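Side-chain contacts in RNA-binding protein RMD9, mitochondrial (Saccharomyces cerevisiae S288C, PDB 7A9X), which binds a dodecameric motif in the 3'-UTRs of yeast mitochondrial mRNAs and takes part in the processing or stability of those transcripts: residues D305-D310 with V348-N353; S537-E542 with N576-G581; G567-E570 with I574-E577. One frame throughout, in Å; residues are numbered along the deposited sequence.

Contact 1 of 3, residues D305-D310 with V348-N353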
loop_
_atom_site.group_PDB
_atom_site.type_symbol
_atom_site.label_atom_id
_atom_site.label_comp_id
_atom_site.label_asym_id
_atom_site.label_seq_id
_atom_site.Cartn_x
_atom_site.Cartn_y
_atom_site.Cartn_z
ATOM N N ASP A 305 9.162 -3.819 21.451
ATOM C CA ASP A 305 8.562 -3.948 22.773
ATOM C C ASP A 305 8.341 -2.589 23.422
ATOM O O ASP A 305 7.402 -2.424 24.209
ATOM C CB ASP A 305 9.437 -4.824 23.671
ATOM C CG ASP A 305 9.598 -6.234 23.134
ATOM O OD1 ASP A 305 8.655 -6.741 22.490
ATOM O OD2 ASP A 305 10.669 -6.837 23.359
ATOM N N LYS A 306 9.191 -1.607 23.108
ATOM C CA LYS A 306 9.016 -0.267 23.654
ATOM C C LYS A 306 7.703 0.364 23.211
ATOM O O LYS A 306 7.153 1.201 23.935
ATOM C CB LYS A 306 10.200 0.617 23.258
ATOM C CG LYS A 306 11.506 0.206 23.919
ATOM C CD LYS A 306 12.655 1.132 23.557
ATOM C CE LYS A 306 13.903 0.776 24.353
ATOM N NZ LYS A 306 15.032 1.706 24.079
ATOM N N ILE A 307 7.183 -0.024 22.046
ATOM C CA ILE A 307 5.855 0.422 21.642
ATOM C C ILE A 307 4.780 -0.414 22.325
ATOM O O ILE A 307 3.776 0.121 22.809
ATOM C CB ILE A 307 5.720 0.374 20.110
ATOM C CG1 ILE A 307 6.791 1.247 19.453
ATOM C CG2 ILE A 307 4.330 0.820 19.682
ATOM C CD1 ILE A 307 6.681 1.309 17.947
ATOM N N ILE A 308 4.976 -1.735 22.378
ATOM C CA ILE A 308 3.981 -2.623 22.975
ATOM C C ILE A 308 3.800 -2.309 24.455
ATOM O O ILE A 308 2.671 -2.251 24.959
ATOM C CB ILE A 308 4.379 -4.095 22.754
ATOM C CG1 ILE A 308 4.490 -4.407 21.257
ATOM C CG2 ILE A 308 3.388 -5.029 23.436
ATOM C CD1 ILE A 308 3.186 -4.285 20.491
ATOM N N ASN A 309 4.901 -2.097 25.172
ATOM C CA ASN A 309 4.852 -1.813 26.601
ATOM C C ASN A 309 4.641 -0.338 26.915
ATOM O O ASN A 309 4.615 0.028 28.095
ATOM C CB ASN A 309 6.135 -2.301 27.281
ATOM C CG ASN A 309 6.345 -3.795 27.125
ATOM O OD1 ASN A 309 5.386 -4.555 26.984
ATOM N ND2 ASN A 309 7.601 -4.224 27.152
ATOM N N ASP A 310 4.498 0.513 25.895
ATOM C CA ASP A 310 4.224 1.939 26.082
ATOM C C ASP A 310 5.310 2.601 26.935
ATOM O O ASP A 310 5.031 3.363 27.862
ATOM C CB ASP A 310 2.834 2.149 26.691
ATOM C CG ASP A 310 2.223 3.482 26.313
ATOM O OD1 ASP A 310 2.793 4.173 25.445
ATOM O OD2 ASP A 310 1.173 3.839 26.888
ATOM N N VAL A 348 -1.362 -7.988 16.919
ATOM C CA VAL A 348 -2.817 -8.105 16.867
ATOM C C VAL A 348 -3.444 -7.597 18.160
ATOM O O VAL A 348 -4.462 -6.894 18.137
ATOM C CB VAL A 348 -3.225 -9.559 16.569
ATOM C CG1 VAL A 348 -4.717 -9.754 16.793
ATOM C CG2 VAL A 348 -2.854 -9.927 15.142
ATOM N N LYS A 349 -2.850 -7.938 19.307
ATOM C CA LYS A 349 -3.378 -7.443 20.575
ATOM C C LYS A 349 -3.203 -5.936 20.705
ATOM O O LYS A 349 -4.071 -5.262 21.272
ATOM C CB LYS A 349 -2.706 -8.159 21.747
ATOM C CG LYS A 349 -3.250 -9.551 22.008
ATOM C CD LYS A 349 -2.644 -10.163 23.261
ATOM C CE LYS A 349 -3.296 -11.499 23.586
ATOM N NZ LYS A 349 -2.717 -12.124 24.806
ATOM N N PHE A 350 -2.098 -5.391 20.190
ATOM C CA PHE A 350 -1.899 -3.947 20.232
ATOM C C PHE A 350 -2.945 -3.223 19.397
ATOM O O PHE A 350 -3.521 -2.223 19.842
ATOM C CB PHE A 350 -0.491 -3.595 19.748
ATOM C CG PHE A 350 -0.151 -2.135 19.872
ATOM C CD1 PHE A 350 0.430 -1.644 21.032
ATOM C CD2 PHE A 350 -0.409 -1.255 18.830
ATOM C CE1 PHE A 350 0.749 -0.301 21.151
ATOM C CE2 PHE A 350 -0.097 0.090 18.942
ATOM C CZ PHE A 350 0.483 0.568 20.103
ATOM N N TYR A 351 -3.205 -3.710 18.184
ATOM C CA TYR A 351 -4.169 -3.051 17.311
ATOM C C TYR A 351 -5.583 -3.166 17.870
ATOM O O TYR A 351 -6.267 -2.156 18.073
ATOM C CB TYR A 351 -4.092 -3.642 15.903
ATOM C CG TYR A 351 -2.819 -3.306 15.155
ATOM C CD1 TYR A 351 -2.235 -2.051 15.260
ATOM C CD2 TYR A 351 -2.204 -4.249 14.343
ATOM C CE1 TYR A 351 -1.074 -1.744 14.575
ATOM C CE2 TYR A 351 -1.043 -3.954 13.656
ATOM C CZ TYR A 351 -0.483 -2.701 13.776
ATOM O OH TYR A 351 0.673 -2.406 13.090
ATOM N N GLY A 352 -6.035 -4.391 18.129
ATOM C CA GLY A 352 -7.387 -4.584 18.631
ATOM C C GLY A 352 -8.411 -4.042 17.654
ATOM O O GLY A 352 -8.409 -4.380 16.465
ATOM N N ASN A 353 -9.296 -3.180 18.158
ATOM C CA ASN A 353 -10.301 -2.511 17.342
ATOM C C ASN A 353 -9.960 -1.049 17.092
ATOM O O ASN A 353 -10.793 -0.310 16.558
ATOM C CB ASN A 353 -11.678 -2.618 18.005
ATOM C CG ASN A 353 -12.057 -4.046 18.342
ATOM O OD1 ASN A 353 -12.613 -4.764 17.511
ATOM N ND2 ASN A 353 -11.765 -4.463 19.569
#
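The ring of Phe350 has Ile308 CD1 against its root and the side chain of Ile307 against its outer end, at CZ and CE1; Ile308 CD1 and the backbone O of Ile307 both sit obliquely to it. This is helix-to-helix packing in an all-helical pentatricopeptide repeat array: the end of helix 297-308, placed in the fourth repeat, leans on the end of helix 337-351, placed in the fifth. Phe350 reaches across because its CB points at the neighbouring helix and CG stands anti to the backbone N (chi1 -175°), carrying the ring straight on. Its root is met by Ile308, whose chain folds back at CG1 (chi2 -64°) and brings CD1 to 3.8 Å from Phe350 CB. Farther out, the Ile307 side chain crosses Phe350 at about a right angle, its CG2 3.9 Å from Phe350 CZ. No hydrogen bond joins the two helix ends; the grip is apolar. Ile307 is buried by Leu288 and Ile291 of helix 281-292 and by Ile316, while Phe350 also rests on Leu318. The next residue along, Tyr351, turns elsewhere: it packs on an adenine base of the bound RNA and hydrogen-bonds through its hydroxyl to the backbone O of Leu318, so the contact lies next to a residue that meets the RNA. Helix 297-308 ends in a Schellman motif with Asp310 at positive phi, and Ile307 O, which takes a weak bond from Asp310 N, also lies 3.5 Å from Phe350 CE1.

Contact 2 of 3, residues S537-E542 with N576-G581; sequences SEDRIE and NEYLSG
Two backbone amides and a tyrosine hydroxyl share the carboxylate of Asp539. Its OD1 is gripped by Glu542 N at 3.1 Å, from above the carboxylate plane, and more weakly by Ile541 N at 2.9 Å, where the bond is strongly bent (120°). This is an N-cap: Asp539 sits just before helix 540-551 and caps the amides of its first turn. The other oxygen is left to face the loop 576-581, and there Tyr578 OH donates to Asp539 OD2 at 2.7 Å, on the syn lone pair. Aspartate and tyrosine come from opposite directions, with the carboxylate turned 76° out of the ring plane, while OD2 stays near that plane at the ring's edge. Two sound bonds and one weak one thus restrict the rotation of the acid group, and the helix start would probably help to stabilise its negative charge. Two residues after the cap, Ile541 points at the ring and lays its CG2 over one face. That methyl stands anti to the backbone N and makes a CH-pi contact, 3.7 Å from the centroid of the Tyr578 ring. Its longer branch follows the same ring outward. Behind it, Ile541 also packs on Leu575, and Leu545 of the same helix touches Tyr578, so the ring fastens the C-terminal loop to the first turns of helix 540-551. Just before the tyrosine, Glu577 forms a salt bridge with Arg496. The solvent-exposed Glu542 adds only its aliphatic stem, crossing the tyrosine side chain at about a right angle, with CG 3.8 Å from Tyr578 CE2.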
loop_
_atom_site.group_PDB
_atom_site.type_symbol
_atom_site.label_atom_id
_atom_site.label_comp_id
_atom_site.label_asym_id
_atom_site.label_seq_id
_atom_site.Cartn_x
_atom_site.Cartn_y
_atom_site.Cartn_z
ATOM N N SER A 537 -19.596 -32.412 -16.538
ATOM C CA SER A 537 -18.536 -31.939 -15.653
ATOM C C SER A 537 -17.179 -32.493 -16.071
ATOM O O SER A 537 -16.296 -32.685 -15.235
ATOM C CB SER A 537 -18.831 -32.324 -14.202
ATOM O OG SER A 537 -20.019 -31.708 -13.739
ATOM N N GLU A 538 -17.013 -32.748 -17.368
ATOM C CA GLU A 538 -15.762 -33.279 -17.889
ATOM C C GLU A 538 -14.855 -32.214 -18.491
ATOM O O GLU A 538 -13.676 -32.495 -18.729
ATOM C CB GLU A 538 -16.035 -34.362 -18.943
ATOM C CG GLU A 538 -16.760 -35.590 -18.417
ATOM C CD GLU A 538 -18.265 -35.497 -18.577
ATOM O OE1 GLU A 538 -18.730 -34.646 -19.364
ATOM O OE2 GLU A 538 -18.983 -36.278 -17.917
ATOM N N ASP A 539 -15.363 -31.007 -18.743
ATOM C CA ASP A 539 -14.576 -29.962 -19.387
ATOM C C ASP A 539 -14.897 -28.620 -18.747
ATOM O O ASP A 539 -16.046 -28.171 -18.785
ATOM C CB ASP A 539 -14.849 -29.922 -20.893
ATOM C CG ASP A 539 -13.759 -29.205 -21.664
ATOM O OD1 ASP A 539 -13.397 -28.074 -21.280
ATOM O OD2 ASP A 539 -13.253 -29.779 -22.649
ATOM N N ARG A 540 -13.877 -27.980 -18.172
ATOM C CA ARG A 540 -14.050 -26.669 -17.557
ATOM C C ARG A 540 -13.883 -25.523 -18.546
ATOM O O ARG A 540 -14.490 -24.462 -18.356
ATOM C CB ARG A 540 -13.056 -26.482 -16.408
ATOM C CG ARG A 540 -13.135 -27.531 -15.318
ATOM C CD ARG A 540 -12.268 -27.124 -14.140
ATOM N NE ARG A 540 -12.148 -28.180 -13.140
ATOM C CZ ARG A 540 -11.515 -28.037 -11.980
ATOM N NH1 ARG A 540 -11.449 -29.050 -11.128
ATOM N NH2 ARG A 540 -10.950 -26.879 -11.670
ATOM N N ILE A 541 -13.072 -25.704 -19.592
ATOM C CA ILE A 541 -12.850 -24.621 -20.547
ATOM C C ILE A 541 -14.127 -24.324 -21.325
ATOM O O ILE A 541 -14.420 -23.166 -21.653
ATOM C CB ILE A 541 -11.675 -24.964 -21.483
ATOM C CG1 ILE A 541 -10.375 -25.054 -20.681
ATOM C CG2 ILE A 541 -11.549 -23.937 -22.594
ATOM C CD1 ILE A 541 -9.156 -25.328 -21.525
ATOM N N GLU A 542 -14.918 -25.359 -21.617
ATOM C CA GLU A 542 -16.188 -25.140 -22.304
ATOM C C GLU A 542 -17.165 -24.363 -21.429
ATOM O O GLU A 542 -17.857 -23.459 -21.911
ATOM C CB GLU A 542 -16.791 -26.476 -22.733
ATOM C CG GLU A 542 -15.902 -27.259 -23.683
ATOM C CD GLU A 542 -16.610 -28.455 -24.285
ATOM O OE1 GLU A 542 -16.424 -28.712 -25.494
ATOM O OE2 GLU A 542 -17.355 -29.136 -23.550
ATOM N N ASN A 576 -6.360 -21.908 -27.137
ATOM C CA ASN A 576 -6.353 -21.773 -28.591
ATOM C C ASN A 576 -7.101 -22.911 -29.274
ATOM O O ASN A 576 -7.669 -22.714 -30.353
ATOM C CB ASN A 576 -4.916 -21.707 -29.111
ATOM C CG ASN A 576 -4.294 -20.335 -28.945
ATOM O OD1 ASN A 576 -4.942 -19.315 -29.182
ATOM N ND2 ASN A 576 -3.032 -20.302 -28.534
ATOM N N GLU A 577 -7.111 -24.105 -28.677
ATOM C CA GLU A 577 -7.790 -25.233 -29.303
ATOM C C GLU A 577 -9.294 -25.229 -29.069
ATOM O O GLU A 577 -9.993 -26.073 -29.637
ATOM C CB GLU A 577 -7.189 -26.553 -28.811
ATOM C CG GLU A 577 -7.183 -26.721 -27.308
ATOM C CD GLU A 577 -6.337 -27.897 -26.854
ATOM O OE1 GLU A 577 -6.877 -29.017 -26.742
ATOM O OE2 GLU A 577 -5.127 -27.701 -26.617
ATOM N N TYR A 578 -9.806 -24.302 -28.261
ATOM C CA TYR A 578 -11.235 -24.166 -28.019
ATOM C C TYR A 578 -11.832 -22.933 -28.681
ATOM O O TYR A 578 -13.049 -22.728 -28.596
ATOM C CB TYR A 578 -11.514 -24.108 -26.511
ATOM C CG TYR A 578 -11.336 -25.414 -25.772
ATOM C CD1 TYR A 578 -10.078 -25.842 -25.364
ATOM C CD2 TYR A 578 -12.430 -26.208 -25.457
ATOM C CE1 TYR A 578 -9.915 -27.032 -24.679
ATOM C CE2 TYR A 578 -12.278 -27.398 -24.772
ATOM C CZ TYR A 578 -11.018 -27.804 -24.385
ATOM O OH TYR A 578 -10.864 -28.990 -23.703
ATOM N N LEU A 579 -11.017 -22.116 -29.351
ATOM C CA LEU A 579 -11.398 -20.760 -29.722
ATOM C C LEU A 579 -11.768 -20.580 -31.186
ATOM O O LEU A 579 -12.293 -19.518 -31.542
ATOM C CB LEU A 579 -10.261 -19.787 -29.377
ATOM C CG LEU A 579 -10.455 -18.939 -28.121
ATOM C CD1 LEU A 579 -11.176 -19.720 -27.023
ATOM C CD2 LEU A 579 -9.113 -18.402 -27.626
ATOM N N SER A 580 -11.509 -21.567 -32.046
ATOM C CA SER A 580 -11.873 -21.415 -33.450
ATOM C C SER A 580 -13.382 -21.373 -33.652
ATOM O O SER A 580 -13.843 -20.912 -34.701
ATOM C CB SER A 580 -11.269 -22.546 -34.283
ATOM O OG SER A 580 -9.861 -22.406 -34.390
ATOM N N GLY A 581 -14.160 -21.835 -32.673
ATOM C CA GLY A 581 -15.605 -21.836 -32.796
ATOM C C GLY A 581 -16.308 -21.105 -31.671
ATOM O O GLY A 581 -17.362 -21.545 -31.203
#

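Contact 3 of 3, residues G567-E570 with I574-E577; sequences GCAE and ILNE. With nucleotides of chain B.
Leu575 reaches back over the short helix 566-571 that precedes it in the chain. Its CB starts the contact, lying 3.8 Å from Ala569 CB; these two residues also have the nearest pair of CA atoms across the segments. From there CG leaves anti to the backbone N (chi1 -150°), well off the usual staggered value, and the chain forks. The branch ending in CD2 turns to the other segment and settles 3.9 Å from Cys568 CB, with Cys568 SG and the amide N of Ala569 only slightly farther off. The other tip, CD1, heads for helix 540-551 and packs on Ile541. Leucine therefore fills the angle between two helices, and helix 489-502 adds Val489 to its surroundings. The methyl of Ala569 is approached from a second side by the exposed Asn576, whose OD1 is 3.3 Å from Ala569 CB. This is a van der Waals touch and no hydrogen bond crosses between the segments. Next door, Ile574 points away, donating its backbone N to Gln493 OE1 and packing on helix 489-502, which pins the chain just after the turn. On the far side of the helix lies the RNA. Gly567, with no side chain to intervene, brings its CA to 3.1 Å from O2 of U14 of chain B, and Cys568 N is 3.8 Å from N3 of the same base. Cys568 also packs on another uracil base of the bound RNA, while its CB holds Leu575 on the inner side. The arrangement is a short, weakly bonded helix followed closely by a 3-10 segment that folds back on it, its buried apolar side set against the helices behind and its glycine end meeting a base, as part of the RNA-binding surface of this helical-repeat protein.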
loop_
_atom_site.group_PDB
_atom_site.type_symbol
_atom_site.label_atom_id
_atom_site.label_comp_id
_atom_site.label_asym_id
_atom_site.label_seq_id
_atom_site.Cartn_x
_atom_site.Cartn_y
_atom_site.Cartn_z
ATOM N N GLY A 567 -6.464 -12.853 -25.714
ATOM C CA GLY A 567 -5.335 -12.446 -24.896
ATOM C C GLY A 567 -4.971 -13.458 -23.831
ATOM O O GLY A 567 -3.789 -13.639 -23.524
ATOM N N CYS A 568 -5.970 -14.130 -23.254
ATOM C CA CYS A 568 -5.686 -15.162 -22.263
ATOM C C CYS A 568 -5.015 -16.373 -22.899
ATOM O O CYS A 568 -4.232 -17.066 -22.239
ATOM C CB CYS A 568 -6.976 -15.575 -21.550
ATOM S SG CYS A 568 -6.766 -16.810 -20.238
ATOM N N ALA A 569 -5.302 -16.638 -24.177
ATOM C CA ALA A 569 -4.676 -17.758 -24.870
ATOM C C ALA A 569 -3.188 -17.537 -25.107
ATOM O O ALA A 569 -2.450 -18.513 -25.280
ATOM C CB ALA A 569 -5.382 -18.014 -26.201
ATOM N N GLU A 570 -2.734 -16.282 -25.128
ATOM C CA GLU A 570 -1.309 -16.019 -25.286
ATOM C C GLU A 570 -0.514 -16.479 -24.072
ATOM O O GLU A 570 0.669 -16.816 -24.200
ATOM C CB GLU A 570 -1.072 -14.531 -25.544
ATOM C CG GLU A 570 -1.595 -14.044 -26.885
ATOM C CD GLU A 570 -1.390 -12.556 -27.081
ATOM O OE1 GLU A 570 -2.293 -11.898 -27.641
ATOM O OE2 GLU A 570 -0.329 -12.040 -26.669
ATOM N N ILE A 574 -3.752 -23.577 -24.094
ATOM C CA ILE A 574 -4.811 -24.574 -24.210
ATOM C C ILE A 574 -6.132 -23.926 -24.607
ATOM O O ILE A 574 -7.058 -24.619 -25.044
ATOM C CB ILE A 574 -4.952 -25.374 -22.900
ATOM C CG1 ILE A 574 -5.777 -26.643 -23.127
ATOM C CG2 ILE A 574 -5.571 -24.512 -21.807
ATOM C CD1 ILE A 574 -5.963 -27.487 -21.887
ATOM N N LEU A 575 -6.240 -22.603 -24.480
ATOM C CA LEU A 575 -7.437 -21.907 -24.929
ATOM C C LEU A 575 -7.503 -21.805 -26.449
ATOM O O LEU A 575 -8.597 -21.641 -27.000
ATOM C CB LEU A 575 -7.489 -20.513 -24.299
ATOM C CG LEU A 575 -8.866 -19.903 -24.037
ATOM C CD1 LEU A 575 -9.712 -20.848 -23.206
ATOM C CD2 LEU A 575 -8.722 -18.564 -23.336
ATOM N N ASN A 576 -6.360 -21.908 -27.137
ATOM C CA ASN A 576 -6.353 -21.773 -28.591
ATOM C C ASN A 576 -7.101 -22.911 -29.274
ATOM O O ASN A 576 -7.669 -22.714 -30.353
ATOM C CB ASN A 576 -4.916 -21.707 -29.111
ATOM C CG ASN A 576 -4.294 -20.335 -28.945
ATOM O OD1 ASN A 576 -4.942 -19.315 -29.182
ATOM N ND2 ASN A 576 -3.032 -20.302 -28.534
ATOM N N GLU A 577 -7.111 -24.105 -28.677
ATOM C CA GLU A 577 -7.790 -25.233 -29.303
ATOM C C GLU A 577 -9.294 -25.229 -29.069
ATOM O O GLU A 577 -9.993 -26.073 -29.637
ATOM C CB GLU A 577 -7.189 -26.553 -28.811
ATOM C CG GLU A 577 -7.183 -26.721 -27.308
ATOM C CD GLU A 577 -6.337 -27.897 -26.854
ATOM O OE1 GLU A 577 -6.877 -29.017 -26.742
ATOM O OE2 GLU A 577 -5.127 -27.701 -26.617
ATOM P P U B 14 -2.854 -6.600 -16.517
ATOM O OP1 U B 14 -2.422 -5.203 -16.267
ATOM O OP2 U B 14 -4.131 -7.081 -15.933
ATOM O "O5'" U B 14 -2.906 -6.826 -18.095
ATOM C "C5'" U B 14 -1.772 -6.548 -18.912
ATOM C "C4'" U B 14 -1.987 -6.967 -20.348
ATOM O "O4'" U B 14 -2.329 -8.382 -20.386
ATOM C "C3'" U B 14 -3.105 -6.236 -21.091
ATOM O "O3'" U B 14 -2.739 -6.069 -22.461
ATOM C "C2'" U B 14 -4.274 -7.211 -20.987
ATOM O "O2'" U B 14 -5.246 -7.079 -22.003
ATOM C "C1'" U B 14 -3.560 -8.558 -21.061
ATOM N N1 U B 14 -4.293 -9.649 -20.402
ATOM C C2 U B 14 -4.862 -10.623 -21.196
ATOM O O2 U B 14 -4.772 -10.619 -22.411
ATOM N N3 U B 14 -5.538 -11.604 -20.513
ATOM C C4 U B 14 -5.699 -11.704 -19.147
ATOM O O4 U B 14 -6.338 -12.647 -18.676
ATOM C C5 U B 14 -5.082 -10.654 -18.395
ATOM C C6 U B 14 -4.417 -9.686 -19.034
#

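How the contacts relate
Contacts 2 and 3 are neighbours at the C-terminal end of the model, their centres 10 Å apart, and they share Asn576 and Glu577. They meet directly: besides the leucine-isoleucine packing, Ile541 CD1 lies 3.7 Å from Ile574 CG2, and Leu579 CD2 reaches Ala569 CB at 4.0 Å. Contact 1 stands far off in the repeat array, about 53 Å from contact 2 and about 50 Å from contact 3, centre to centre, and on the opposite side of the chain's centre from contact 3. The RNA links these distant places: it comes within about 4 Å of contact 1, measured between nearest atoms, and touches contact 3 through U14, whereas contact 2 keeps about 10 Å away.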